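Local coordinates for protein peroxisomal catalase A (Saccharomyces cerevisiae, PDB 1A4E) that breaks down hydrogen peroxide to water and oxygen with a heme cofactor, probably protecting cells from peroxide made by peroxisomal oxidases, at residues B[74-79]-B[203-208]; B[121-126]-B[359-364]; B[135-140]-B[418-423]; B[325-330]-B[402-407]. All coordinates share one frame; numbering follows the deposited sequence.

Contact 1 of 4, residues B[74-79]-B[203-208]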
loop_
_atom_site.group_PDB
_atom_site.type_symbol
_atom_site.label_atom_id
_atom_site.label_comp_id
_atom_site.label_asym_id
_atom_site.label_seq_id
_atom_site.Cartn_x
_atom_site.Cartn_y
_atom_site.Cartn_z
ATOM N N ASP B 74 21.600 -14.758 37.965
ATOM C CA ASP B 74 20.648 -15.215 38.977
ATOM C C ASP B 74 19.283 -14.555 38.795
ATOM O O ASP B 74 18.270 -15.041 39.295
ATOM C CB ASP B 74 21.180 -14.901 40.387
ATOM C CG ASP B 74 21.554 -13.441 40.636
ATOM O OD1 ASP B 74 22.467 -12.939 39.979
ATOM O OD2 ASP B 74 20.927 -12.811 41.479
ATOM N N ILE B 75 19.247 -13.420 38.093
ATOM C CA ILE B 75 17.988 -12.747 37.796
ATOM C C ILE B 75 17.491 -13.111 36.387
ATOM O O ILE B 75 16.321 -13.441 36.195
ATOM C CB ILE B 75 18.182 -11.202 37.925
ATOM C CG1 ILE B 75 18.722 -10.823 39.306
ATOM C CG2 ILE B 75 16.848 -10.511 37.657
ATOM C CD1 ILE B 75 17.824 -11.160 40.522
ATOM N N CYS B 76 18.363 -13.095 35.375
ATOM C CA CYS B 76 17.961 -13.316 33.994
ATOM C C CYS B 76 18.889 -14.263 33.271
ATOM O O CYS B 76 20.099 -14.046 33.235
ATOM C CB CYS B 76 17.942 -11.990 33.260
ATOM S SG CYS B 76 17.239 -12.147 31.606
ATOM N N GLY B 77 18.299 -15.300 32.672
ATOM C CA GLY B 77 19.040 -16.321 31.952
ATOM C C GLY B 77 19.294 -16.016 30.476
ATOM O O GLY B 77 19.804 -16.898 29.785
ATOM N N SER B 78 18.959 -14.818 29.949
ATOM C CA SER B 78 19.192 -14.465 28.548
ATOM C C SER B 78 20.668 -14.513 28.192
ATOM O O SER B 78 21.520 -14.060 28.961
ATOM C CB SER B 78 18.692 -13.062 28.243
ATOM O OG SER B 78 17.316 -12.964 28.560
ATOM N N ALA B 79 20.966 -15.063 27.013
ATOM C CA ALA B 79 22.338 -15.218 26.542
ATOM C C ALA B 79 23.151 -13.936 26.450
ATOM O O ALA B 79 24.355 -13.975 26.685
ATOM C CB ALA B 79 22.348 -15.860 25.168
ATOM N N TYR B 203 8.689 -5.490 34.009
ATOM C CA TYR B 203 8.845 -6.650 33.152
ATOM C C TYR B 203 9.092 -7.854 34.048
ATOM O O TYR B 203 9.261 -7.710 35.254
ATOM C CB TYR B 203 10.021 -6.438 32.209
ATOM C CG TYR B 203 9.703 -5.480 31.061
ATOM C CD1 TYR B 203 9.678 -4.087 31.251
ATOM C CD2 TYR B 203 9.454 -6.016 29.794
ATOM C CE1 TYR B 203 9.404 -3.240 30.175
ATOM C CE2 TYR B 203 9.180 -5.174 28.717
ATOM C CZ TYR B 203 9.154 -3.795 28.913
ATOM O OH TYR B 203 8.878 -2.973 27.838
ATOM N N LYS B 204 9.057 -9.074 33.509
ATOM C CA LYS B 204 9.341 -10.260 34.292
ATOM C C LYS B 204 10.552 -10.950 33.706
ATOM O O LYS B 204 10.512 -11.400 32.565
ATOM C CB LYS B 204 8.153 -11.225 34.284
ATOM C CG LYS B 204 6.982 -10.685 35.104
ATOM C CD LYS B 204 5.859 -11.705 35.216
ATOM C CE LYS B 204 5.121 -11.885 33.897
ATOM N NZ LYS B 204 4.128 -12.939 33.992
ATOM N N TRP B 205 11.671 -10.971 34.436
ATOM C CA TRP B 205 12.862 -11.672 33.984
ATOM C C TRP B 205 13.029 -12.949 34.793
ATOM O O TRP B 205 12.750 -12.979 35.991
ATOM C CB TRP B 205 14.106 -10.787 34.148
ATOM C CG TRP B 205 14.196 -9.557 33.233
ATOM C CD1 TRP B 205 13.178 -9.183 32.384
ATOM C CD2 TRP B 205 15.263 -8.694 33.160
ATOM N NE1 TRP B 205 13.585 -8.093 31.786
ATOM C CE2 TRP B 205 14.814 -7.761 32.211
ATOM C CE3 TRP B 205 16.522 -8.553 33.744
ATOM C CZ2 TRP B 205 15.612 -6.683 31.827
ATOM C CZ3 TRP B 205 17.319 -7.468 33.359
ATOM C CH2 TRP B 205 16.873 -6.540 32.409
ATOM N N SER B 206 13.457 -14.034 34.141
ATOM C CA SER B 206 13.614 -15.330 34.791
ATOM C C SER B 206 15.012 -15.880 34.622
ATOM O O SER B 206 15.633 -15.641 33.586
ATOM C CB SER B 206 12.665 -16.351 34.206
ATOM O OG SER B 206 11.330 -15.929 34.354
ATOM N N ASN B 207 15.542 -16.591 35.624
ATOM C CA ASN B 207 16.818 -17.269 35.447
ATOM C C ASN B 207 16.571 -18.675 34.909
ATOM O O ASN B 207 15.422 -19.085 34.714
ATOM C CB ASN B 207 17.578 -17.334 36.775
ATOM C CG ASN B 207 16.953 -18.116 37.927
ATOM O OD1 ASN B 207 16.176 -19.056 37.775
ATOM N ND2 ASN B 207 17.337 -17.757 39.149
ATOM N N LYS B 208 17.634 -19.447 34.686
ATOM C CA LYS B 208 17.495 -20.785 34.144
ATOM C C LYS B 208 16.862 -21.810 35.071
ATOM O O LYS B 208 16.351 -22.820 34.589
ATOM C CB LYS B 208 18.873 -21.240 33.680
ATOM C CG LYS B 208 19.102 -20.587 32.328
ATOM C CD LYS B 208 20.546 -20.637 31.882
ATOM C CE LYS B 208 20.615 -20.224 30.420
ATOM N NZ LYS B 208 21.985 -19.948 30.018
#

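Contact 2 of 4, residues B[121-126]-B[359-364]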
loop_
_atom_site.group_PDB
_atom_site.type_symbol
_atom_site.label_atom_id
_atom_site.label_comp_id
_atom_site.label_asym_id
_atom_site.label_seq_id
_atom_site.Cartn_x
_atom_site.Cartn_y
_atom_site.Cartn_z
ATOM N N GLU B 121 19.909 -15.022 20.473
ATOM C CA GLU B 121 18.573 -15.575 20.622
ATOM C C GLU B 121 17.553 -14.650 19.967
ATOM O O GLU B 121 16.390 -14.560 20.369
ATOM C CB GLU B 121 18.255 -15.724 22.096
ATOM C CG GLU B 121 19.180 -16.670 22.846
ATOM C CD GLU B 121 18.978 -16.676 24.357
ATOM O OE1 GLU B 121 18.811 -15.616 24.966
ATOM O OE2 GLU B 121 18.987 -17.760 24.928
ATOM N N GLY B 122 17.994 -13.938 18.934
ATOM C CA GLY B 122 17.149 -13.010 18.214
ATOM C C GLY B 122 17.305 -11.589 18.706
ATOM O O GLY B 122 18.084 -11.285 19.604
ATOM N N ASN B 123 16.555 -10.690 18.082
ATOM C CA ASN B 123 16.593 -9.309 18.493
ATOM C C ASN B 123 15.788 -9.054 19.762
ATOM O O ASN B 123 14.818 -9.744 20.085
ATOM C CB ASN B 123 16.091 -8.455 17.328
ATOM C CG ASN B 123 17.075 -8.417 16.168
ATOM O OD1 ASN B 123 18.207 -8.891 16.259
ATOM N ND2 ASN B 123 16.675 -7.860 15.030
ATOM N N LEU B 124 16.254 -8.054 20.509
ATOM C CA LEU B 124 15.603 -7.636 21.735
ATOM C C LEU B 124 15.400 -6.134 21.613
ATOM O O LEU B 124 16.354 -5.405 21.360
ATOM C CB LEU B 124 16.505 -7.942 22.930
ATOM C CG LEU B 124 16.069 -8.021 24.403
ATOM C CD1 LEU B 124 17.092 -7.223 25.169
ATOM C CD2 LEU B 124 14.669 -7.479 24.682
ATOM N N ASP B 125 14.177 -5.633 21.775
ATOM C CA ASP B 125 13.964 -4.201 21.768
ATOM C C ASP B 125 13.546 -3.692 23.134
ATOM O O ASP B 125 12.581 -4.170 23.729
ATOM C CB ASP B 125 12.894 -3.825 20.742
ATOM C CG ASP B 125 13.272 -4.083 19.284
ATOM O OD1 ASP B 125 14.453 -4.075 18.941
ATOM O OD2 ASP B 125 12.379 -4.296 18.474
ATOM N N TRP B 126 14.345 -2.761 23.658
ATOM C CA TRP B 126 14.014 -2.045 24.875
ATOM C C TRP B 126 13.495 -0.685 24.415
ATOM O O TRP B 126 14.218 0.289 24.187
ATOM C CB TRP B 126 15.262 -1.893 25.774
ATOM C CG TRP B 126 15.646 -3.105 26.632
ATOM C CD1 TRP B 126 14.953 -4.294 26.607
ATOM C CD2 TRP B 126 16.721 -3.154 27.485
ATOM N NE1 TRP B 126 15.590 -5.097 27.426
ATOM C CE2 TRP B 126 16.644 -4.468 27.969
ATOM C CE3 TRP B 126 17.739 -2.299 27.910
ATOM C CZ2 TRP B 126 17.587 -4.944 28.886
ATOM C CZ3 TRP B 126 18.678 -2.779 28.826
ATOM C CH2 TRP B 126 18.606 -4.090 29.308
ATOM N N ASN B 359 16.476 -4.294 10.691
ATOM C CA ASN B 359 15.508 -5.079 11.458
ATOM C C ASN B 359 15.760 -6.578 11.429
ATOM O O ASN B 359 15.133 -7.348 12.152
ATOM C CB ASN B 359 14.109 -4.809 10.934
ATOM C CG ASN B 359 13.791 -3.342 11.093
ATOM O OD1 ASN B 359 14.306 -2.675 11.993
ATOM N ND2 ASN B 359 12.962 -2.809 10.200
ATOM N N CYS B 360 16.689 -6.998 10.573
ATOM C CA CYS B 360 17.033 -8.396 10.408
ATOM C C CYS B 360 17.776 -8.912 11.649
ATOM O O CYS B 360 18.685 -8.247 12.158
ATOM C CB CYS B 360 17.873 -8.501 9.126
ATOM S SG CYS B 360 18.377 -10.179 8.687
ATOM N N PRO B 361 17.378 -10.061 12.222
ATOM C CA PRO B 361 18.084 -10.716 13.322
ATOM C C PRO B 361 19.384 -11.351 12.855
ATOM O O PRO B 361 19.429 -12.571 12.713
ATOM C CB PRO B 361 17.060 -11.698 13.830
ATOM C CG PRO B 361 16.309 -12.100 12.573
ATOM C CD PRO B 361 16.119 -10.745 11.920
ATOM N N TYR B 362 20.467 -10.592 12.640
ATOM C CA TYR B 362 21.630 -11.195 12.005
ATOM C C TYR B 362 22.365 -12.239 12.836
ATOM O O TYR B 362 22.961 -13.159 12.272
ATOM C CB TYR B 362 22.599 -10.076 11.546
ATOM C CG TYR B 362 23.548 -9.432 12.548
ATOM C CD1 TYR B 362 24.699 -10.123 12.961
ATOM C CD2 TYR B 362 23.287 -8.151 13.039
ATOM C CE1 TYR B 362 25.583 -9.549 13.869
ATOM C CE2 TYR B 362 24.175 -7.564 13.945
ATOM C CZ TYR B 362 25.312 -8.273 14.356
ATOM O OH TYR B 362 26.187 -7.719 15.266
ATOM N N ALA B 363 22.305 -12.132 14.170
ATOM C CA ALA B 363 22.974 -13.099 15.022
ATOM C C ALA B 363 22.132 -14.337 15.333
ATOM O O ALA B 363 22.594 -15.265 15.996
ATOM C CB ALA B 363 23.369 -12.415 16.318
ATOM N N SER B 364 20.893 -14.378 14.836
ATOM C CA SER B 364 19.988 -15.507 15.018
ATOM C C SER B 364 18.958 -15.410 13.907
ATOM O O SER B 364 17.855 -14.886 14.087
ATOM C CB SER B 364 19.295 -15.423 16.373
ATOM O OG SER B 364 18.310 -16.428 16.584
HETATM O O HOH W 1 20.002 -11.183 16.145
HETATM O O HOH W 2 14.005 -6.553 14.565
#

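Contact 3 of 4, residues B[135-140]-B[418-423]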
loop_
_atom_site.group_PDB
_atom_site.type_symbol
_atom_site.label_atom_id
_atom_site.label_comp_id
_atom_site.label_asym_id
_atom_site.label_seq_id
_atom_site.Cartn_x
_atom_site.Cartn_y
_atom_site.Cartn_z
ATOM N N PHE B 135 1.777 8.936 31.020
ATOM C CA PHE B 135 0.502 9.605 31.213
ATOM C C PHE B 135 -0.705 8.723 31.476
ATOM O O PHE B 135 -1.690 9.187 32.052
ATOM C CB PHE B 135 0.192 10.454 29.989
ATOM C CG PHE B 135 1.272 11.459 29.607
ATOM C CD1 PHE B 135 2.330 11.064 28.780
ATOM C CD2 PHE B 135 1.182 12.783 30.046
ATOM C CE1 PHE B 135 3.293 11.997 28.386
ATOM C CE2 PHE B 135 2.146 13.710 29.651
ATOM C CZ PHE B 135 3.199 13.316 28.821
ATOM N N ILE B 136 -0.684 7.453 31.062
ATOM C CA ILE B 136 -1.862 6.607 31.174
ATOM C C ILE B 136 -1.564 5.235 31.761
ATOM O O ILE B 136 -0.427 4.767 31.767
ATOM C CB ILE B 136 -2.542 6.409 29.769
ATOM C CG1 ILE B 136 -1.529 5.845 28.775
ATOM C CG2 ILE B 136 -3.125 7.728 29.264
ATOM C CD1 ILE B 136 -2.150 5.378 27.452
ATOM N N ARG B 137 -2.607 4.591 32.286
ATOM C CA ARG B 137 -2.533 3.217 32.760
ATOM C C ARG B 137 -3.671 2.389 32.146
ATOM O O ARG B 137 -3.861 1.216 32.469
ATOM C CB ARG B 137 -2.592 3.193 34.304
ATOM C CG ARG B 137 -3.837 3.725 34.993
ATOM C CD ARG B 137 -3.623 3.558 36.486
ATOM N NE ARG B 137 -4.817 3.903 37.234
ATOM C CZ ARG B 137 -4.830 4.081 38.560
ATOM N NH1 ARG B 137 -3.743 3.953 39.311
ATOM N NH2 ARG B 137 -5.970 4.424 39.147
ATOM N N ASP B 138 -4.431 3.003 31.226
ATOM C CA ASP B 138 -5.442 2.328 30.423
ATOM C C ASP B 138 -5.032 2.413 28.960
ATOM O O ASP B 138 -4.870 3.517 28.431
ATOM C CB ASP B 138 -6.805 2.978 30.540
ATOM C CG ASP B 138 -7.521 2.614 31.820
ATOM O OD1 ASP B 138 -7.938 1.469 31.960
ATOM O OD2 ASP B 138 -7.667 3.478 32.676
ATOM N N PRO B 139 -4.852 1.284 28.261
ATOM C CA PRO B 139 -4.396 1.255 26.870
ATOM C C PRO B 139 -5.319 1.934 25.861
ATOM O O PRO B 139 -4.871 2.524 24.876
ATOM C CB PRO B 139 -4.184 -0.218 26.618
ATOM C CG PRO B 139 -5.178 -0.900 27.530
ATOM C CD PRO B 139 -5.063 -0.059 28.792
ATOM N N SER B 140 -6.624 1.889 26.148
ATOM C CA SER B 140 -7.655 2.489 25.309
ATOM C C SER B 140 -7.614 4.007 25.257
ATOM O O SER B 140 -8.099 4.651 24.328
ATOM C CB SER B 140 -9.005 2.051 25.815
ATOM O OG SER B 140 -9.081 2.355 27.196
ATOM N N TYR B 418 -12.728 -3.453 32.096
ATOM C CA TYR B 418 -12.270 -2.591 33.170
ATOM C C TYR B 418 -11.580 -1.327 32.698
ATOM O O TYR B 418 -10.770 -1.330 31.775
ATOM C CB TYR B 418 -11.339 -3.413 34.062
ATOM C CG TYR B 418 -10.899 -2.757 35.366
ATOM C CD1 TYR B 418 -11.785 -2.656 36.445
ATOM C CD2 TYR B 418 -9.593 -2.277 35.486
ATOM C CE1 TYR B 418 -11.364 -2.072 37.640
ATOM C CE2 TYR B 418 -9.169 -1.697 36.678
ATOM C CZ TYR B 418 -10.058 -1.597 37.744
ATOM O OH TYR B 418 -9.621 -1.036 38.922
ATOM N N HIS B 419 -11.948 -0.243 33.378
ATOM C CA HIS B 419 -11.394 1.080 33.166
ATOM C C HIS B 419 -10.754 1.475 34.487
ATOM O O HIS B 419 -11.430 1.791 35.462
ATOM C CB HIS B 419 -12.522 2.041 32.779
ATOM C CG HIS B 419 -12.198 3.531 32.691
ATOM N ND1 HIS B 419 -13.097 4.488 32.504
ATOM C CD2 HIS B 419 -10.976 4.151 32.821
ATOM C CE1 HIS B 419 -12.485 5.647 32.522
ATOM N NE2 HIS B 419 -11.208 5.432 32.715
ATOM N N TRP B 420 -9.425 1.455 34.498
ATOM C CA TRP B 420 -8.626 1.791 35.659
ATOM C C TRP B 420 -8.537 3.308 35.850
ATOM O O TRP B 420 -7.460 3.906 35.807
ATOM C CB TRP B 420 -7.238 1.157 35.459
ATOM C CG TRP B 420 -6.425 0.839 36.710
ATOM C CD1 TRP B 420 -6.906 1.040 37.981
ATOM C CD2 TRP B 420 -5.165 0.303 36.710
ATOM N NE1 TRP B 420 -5.960 0.630 38.784
ATOM C CE2 TRP B 420 -4.909 0.185 38.083
ATOM C CE3 TRP B 420 -4.211 -0.100 35.780
ATOM C CZ2 TRP B 420 -3.701 -0.336 38.543
ATOM C CZ3 TRP B 420 -3.001 -0.622 36.240
ATOM C CH2 TRP B 420 -2.748 -0.739 37.608
ATOM N N ALA B 421 -9.686 3.949 36.078
ATOM C CA ALA B 421 -9.789 5.385 36.307
ATOM C C ALA B 421 -8.998 5.852 37.522
ATOM O O ALA B 421 -8.614 5.012 38.338
ATOM C CB ALA B 421 -11.245 5.714 36.500
ATOM N N THR B 422 -8.713 7.149 37.677
ATOM C CA THR B 422 -8.019 7.670 38.859
ATOM C C THR B 422 -8.699 7.165 40.131
ATOM O O THR B 422 -9.913 7.291 40.316
ATOM C CB THR B 422 -8.036 9.220 38.905
ATOM O OG1 THR B 422 -7.637 9.651 37.615
ATOM C CG2 THR B 422 -7.105 9.826 39.961
ATOM N N SER B 423 -7.891 6.485 40.945
ATOM C CA SER B 423 -8.319 5.934 42.222
ATOM C C SER B 423 -8.759 7.021 43.193
ATOM O O SER B 423 -8.175 8.107 43.184
ATOM C CB SER B 423 -7.184 5.143 42.864
ATOM O OG SER B 423 -6.782 4.041 42.066
HETATM O O HOH W 3 -3.953 3.284 42.410
#

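Contact 4 of 4, residues B[325-330]-B[402-407]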
loop_
_atom_site.group_PDB
_atom_site.type_symbol
_atom_site.label_atom_id
_atom_site.label_comp_id
_atom_site.label_asym_id
_atom_site.label_seq_id
_atom_site.Cartn_x
_atom_site.Cartn_y
_atom_site.Cartn_z
ATOM N N TYR B 325 13.662 -15.640 28.465
ATOM C CA TYR B 325 13.822 -15.242 29.866
ATOM C C TYR B 325 13.460 -13.791 30.160
ATOM O O TYR B 325 13.586 -13.347 31.302
ATOM C CB TYR B 325 15.267 -15.503 30.367
ATOM C CG TYR B 325 15.671 -16.971 30.242
ATOM C CD1 TYR B 325 15.185 -17.930 31.137
ATOM C CD2 TYR B 325 16.499 -17.366 29.188
ATOM C CE1 TYR B 325 15.528 -19.274 30.975
ATOM C CE2 TYR B 325 16.846 -18.703 29.023
ATOM C CZ TYR B 325 16.358 -19.647 29.918
ATOM O OH TYR B 325 16.686 -20.966 29.723
ATOM N N GLN B 326 13.007 -13.032 29.148
ATOM C CA GLN B 326 12.517 -11.675 29.336
ATOM C C GLN B 326 11.121 -11.607 28.748
ATOM O O GLN B 326 10.895 -11.834 27.560
ATOM C CB GLN B 326 13.390 -10.661 28.634
ATOM C CG GLN B 326 14.747 -10.534 29.276
ATOM C CD GLN B 326 15.640 -9.519 28.593
ATOM O OE1 GLN B 326 15.276 -8.370 28.387
ATOM N NE2 GLN B 326 16.854 -9.912 28.236
ATOM N N GLU B 327 10.166 -11.350 29.636
ATOM C CA GLU B 327 8.761 -11.288 29.276
ATOM C C GLU B 327 8.086 -10.039 29.824
ATOM O O GLU B 327 8.634 -9.332 30.666
ATOM C CB GLU B 327 8.053 -12.538 29.799
ATOM C CG GLU B 327 8.191 -13.772 28.914
ATOM C CD GLU B 327 7.482 -13.658 27.562
ATOM O OE1 GLU B 327 6.265 -13.518 27.537
ATOM O OE2 GLU B 327 8.130 -13.715 26.521
ATOM N N ALA B 328 6.896 -9.738 29.302
ATOM C CA ALA B 328 6.134 -8.584 29.740
ATOM C C ALA B 328 5.253 -8.924 30.936
ATOM O O ALA B 328 4.889 -10.087 31.139
ATOM C CB ALA B 328 5.242 -8.104 28.617
ATOM N N SER B 329 4.929 -7.925 31.761
ATOM C CA SER B 329 4.018 -8.142 32.879
ATOM C C SER B 329 2.585 -7.831 32.459
ATOM O O SER B 329 2.345 -7.390 31.334
ATOM C CB SER B 329 4.386 -7.251 34.062
ATOM O OG SER B 329 4.094 -5.881 33.818
ATOM N N ALA B 330 1.627 -8.004 33.382
ATOM C CA ALA B 330 0.221 -7.755 33.122
ATOM C C ALA B 330 -0.149 -6.279 33.211
ATOM O O ALA B 330 -1.318 -5.937 33.392
ATOM C CB ALA B 330 -0.638 -8.535 34.109
ATOM N N ARG B 402 11.984 -24.536 28.767
ATOM C CA ARG B 402 11.936 -23.189 29.314
ATOM C C ARG B 402 10.488 -22.712 29.285
ATOM O O ARG B 402 9.843 -22.742 28.234
ATOM C CB ARG B 402 12.798 -22.243 28.490
ATOM C CG ARG B 402 12.660 -20.782 28.902
ATOM C CD ARG B 402 13.240 -19.861 27.848
ATOM N NE ARG B 402 12.744 -20.162 26.508
ATOM C CZ ARG B 402 11.758 -19.478 25.930
ATOM N NH1 ARG B 402 11.160 -18.470 26.544
ATOM N NH2 ARG B 402 11.368 -19.803 24.701
ATOM N N PRO B 403 9.935 -22.310 30.441
ATOM C CA PRO B 403 8.606 -21.728 30.528
ATOM C C PRO B 403 8.537 -20.319 29.948
ATOM O O PRO B 403 9.513 -19.561 29.952
ATOM C CB PRO B 403 8.291 -21.813 32.009
ATOM C CG PRO B 403 9.638 -21.642 32.665
ATOM C CD PRO B 403 10.528 -22.477 31.768
ATOM N N ILE B 404 7.387 -19.985 29.367
ATOM C CA ILE B 404 7.186 -18.626 28.900
ATOM C C ILE B 404 6.625 -17.867 30.098
ATOM O O ILE B 404 7.330 -17.031 30.667
ATOM C CB ILE B 404 6.236 -18.668 27.685
ATOM C CG1 ILE B 404 6.911 -19.474 26.571
ATOM C CG2 ILE B 404 5.924 -17.262 27.207
ATOM C CD1 ILE B 404 6.071 -19.726 25.312
ATOM N N GLN B 405 5.398 -18.148 30.555
ATOM C CA GLN B 405 4.867 -17.469 31.728
ATOM C C GLN B 405 4.106 -18.365 32.705
ATOM O O GLN B 405 3.624 -17.841 33.708
ATOM C CB GLN B 405 3.957 -16.302 31.279
ATOM C CG GLN B 405 4.710 -15.087 30.696
ATOM C CD GLN B 405 3.869 -13.833 30.531
ATOM O OE1 GLN B 405 2.949 -13.590 31.302
ATOM N NE2 GLN B 405 4.140 -12.980 29.548
ATOM N N GLN B 406 4.030 -19.701 32.484
ATOM C CA GLN B 406 3.294 -20.658 33.332
ATOM C C GLN B 406 3.722 -20.713 34.795
ATOM O O GLN B 406 2.927 -20.924 35.712
ATOM C CB GLN B 406 3.421 -22.118 32.918
ATOM C CG GLN B 406 3.399 -22.561 31.488
ATOM C CD GLN B 406 4.745 -22.479 30.784
ATOM O OE1 GLN B 406 5.207 -21.413 30.388
ATOM N NE2 GLN B 406 5.388 -23.620 30.573
ATOM N N HIS B 407 5.038 -20.591 34.966
ATOM C CA HIS B 407 5.709 -20.621 36.257
ATOM C C HIS B 407 5.501 -19.390 37.127
ATOM O O HIS B 407 5.945 -19.332 38.272
ATOM C CB HIS B 407 7.199 -20.831 36.008
ATOM C CG HIS B 407 7.914 -19.709 35.249
ATOM N ND1 HIS B 407 9.069 -19.149 35.594
ATOM C CD2 HIS B 407 7.498 -19.109 34.080
ATOM C CE1 HIS B 407 9.368 -18.248 34.696
ATOM N NE2 HIS B 407 8.419 -18.234 33.793
HETATM O O HOH W 4 10.705 -16.423 28.267
#

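Contact 1 of 4, residues B[74-79]-B[203-208]
Gly-77 gives its backbone N-H to the carbonyl oxygen of Ser-206, N to O 2.8 Å, and this bond joins the loop 74-79 to the end of strand 203-206 where the two segments run closest. The same oxygen also faces the CA of Cys-76, 3.3 Å away, in a CA-H...O contact, so one carbonyl holds two successive residues. A side chain at Gly-77 would point at segment 203-208 and run into Asn-207 and Lys-208. On the buried side, Cys-76 sets its CB 3.8 Å from CE3 of Trp-205. Its sulfur is anti to the backbone N (chi1 -172°) and lies obliquely off the five-membered ring, SG to centroid 4.7 Å. Toward solvent the fit loosens. Asn-207 sends ND2 to the carbonyl oxygen of Asp-74 (2.9 Å), approaching from above the carbonyl plane, while the carboxylate of Asp-74 turns to a salt bridge with Arg-294. The extended, exposed chain of Lys-208 merely passes Gly-77, CE to O 3.5 Å. Behind the contact, Ile-75 and Trp-205 both pack on Ile-264 of strand 259-267, and strand 203-206 lies between strands 212-221 and 326-328 of the antiparallel sheet.

Contact 2 of 4, residues B[121-126]-B[359-364]
Asn-123 lays its amide against the turn-rich loop 359-364, its side chain crossing that of Pro-361 at about a right angle. OD1 comes 3.5 Å from CA of Pro-361, and ND2 lies 3.5 Å from the carbonyl oxygen of Cys-360. Two waters also belong to this first shell. One donates to OD1 of Asn-123 (2.9 Å) and accepts from the backbone N of Ala-363; the other accepts from ND2 of Asn-123 (3.0 Å) and donates to the carbonyl oxygen of Asn-359. Farther along, CB of Ser-364 packs 3.2 Å from the backbone N of Gly-122, whose phi of 96° and psi of 180° would crowd any side chain against the preceding carbonyl. An alanine at Asn-123 is likely to leave both waters without their partner on the strand and to open a gap beside Pro-361. The loop is shaped by an inverse gamma turn centred on Pro-361 and a type I turn closed by Ser-364 N to Pro-361 O, 3.1 Å. Outside it, Asn-359 is fixed by Ala-316 and Gln-314, and OG of Ser-364 bonds to Gly-13 O of the second subunit, whose Asn-14 reaches the carbonyl oxygens of Glu-121 and Asn-123. The polar links from strand 122-129 to the loop thus include two water bridges, alongside direct packing on Pro-361 and Ser-364, with a buried amide using both its oxygen and its nitrogen at a subunit interface.

Contact 3 of 4, residues B[135-140]-B[418-423]
NH2 of Arg-137 donates to two acceptors of the loop 418-423, the carbonyl oxygen of Ala-421 (2.8 Å) and OG of Ser-423 (3.1 Å). NE of Arg-137 donates almost straight to the carbonyl oxygen of Trp-420 (3.0 Å, 170° at the hydrogen). The two carbonyl oxygens lie in the guanidinium plane, which fixes its rotation against the indole of Trp-420, and one face of the group rests on that ring with the planes only 13° apart. CZ stands 3.8 Å from the centroid of the five-membered ring in a cation-pi stack, and CD covers the six-membered ring in a CH-pi contact. The chain runs extended from CG to NE, and this carries CD and the guanidinium across the face of the indole. A leucine in place of Arg-137 would probably leave the carbonyls of Trp-420 and Ala-421 without their donor and the indole without its cation. Next along the chain, Asp-138 accepts the backbone N-H of Trp-420 on the syn lone pair of OD1 (2.9 Å); its OD2 meets the edge of His-419 at CD2, 3.4 Å away. Salt bridges to Asp-281 (from NH1) and Asp-428 (from NH2) probably offset the arginine charge, and His-419 bonds to Glu-18 of the third subunit. With Trp-420 at the centre of an inverse gamma turn, this arginine-tryptophan stack ties the loop leading to helix 430-440 to a segment whose Pro-139 lines the heme pocket.

Contact 4 of 4, residues B[325-330]-B[402-407]
Arg-402 lies over one face of the Tyr-325 ring with its aliphatic part, CD standing 3.9 Å from the ring centroid in a CH-pi contact and CG 3.8 Å from CE1. Its chain starts with CG anti to the backbone N, runs out to CD and then bends at chi3 (50°). The guanidinium is thereby turned away from a flat stack, its plane steeply inclined to the ring, and NH1 makes a weak bond to a water that also accepts from the backbone N of Tyr-325 (3.1 Å). Glu-327 is bent too: chi2 of -67° folds the carboxylate back toward the loop 402-407. There Gln-405, extended beyond CG, meets it with a nearly straight bond, NE2 of Gln-405 to OE1 of Glu-327 3.0 Å and 175° at the hydrogen. This OE1 accepts on its anti lone pair and lies in the plane of the amide, although the carboxylate and amide planes are well apart. CG2 of Ile-404 sits 3.8 Å from OE1 of Glu-327. The other oxygen, OE2, bonds to Tyr-36 of the second subunit, and OE1 of Gln-405 accepts from Lys-204. Both oxygens of the buried carboxylate thus have hydrogen-bond partners, an amide and a tyrosine hydroxyl, which would probably help it to stay ionised at the subunit interface.

Contacts 1, 2 and 4 form one connected region on the same antiparallel sheet. Contacts 1 and 4, with centres 10 Å apart, meet along neighbouring strands, where Lys-204 N lies 2.9 Å from Glu-327 O. Contact 2, centred 17 Å from contact 1, reaches it through Ala-79 N and Glu-121 OE1, 3.0 Å apart, and through Trp-126 packing on Trp-205. Contacts 2 and 4 both touch the second subunit. Contact 3 stands apart, its nearest atoms about 6 Å from contact 4, yet it contributes Pro-139 to the heme pocket. Side chains of Asn-359 and Asp-138 approach a bound heme to about 8 Å, and the side chains of Asn-359 and Ala-328 are each about 11 Å from that of the iron ligand Tyr-341.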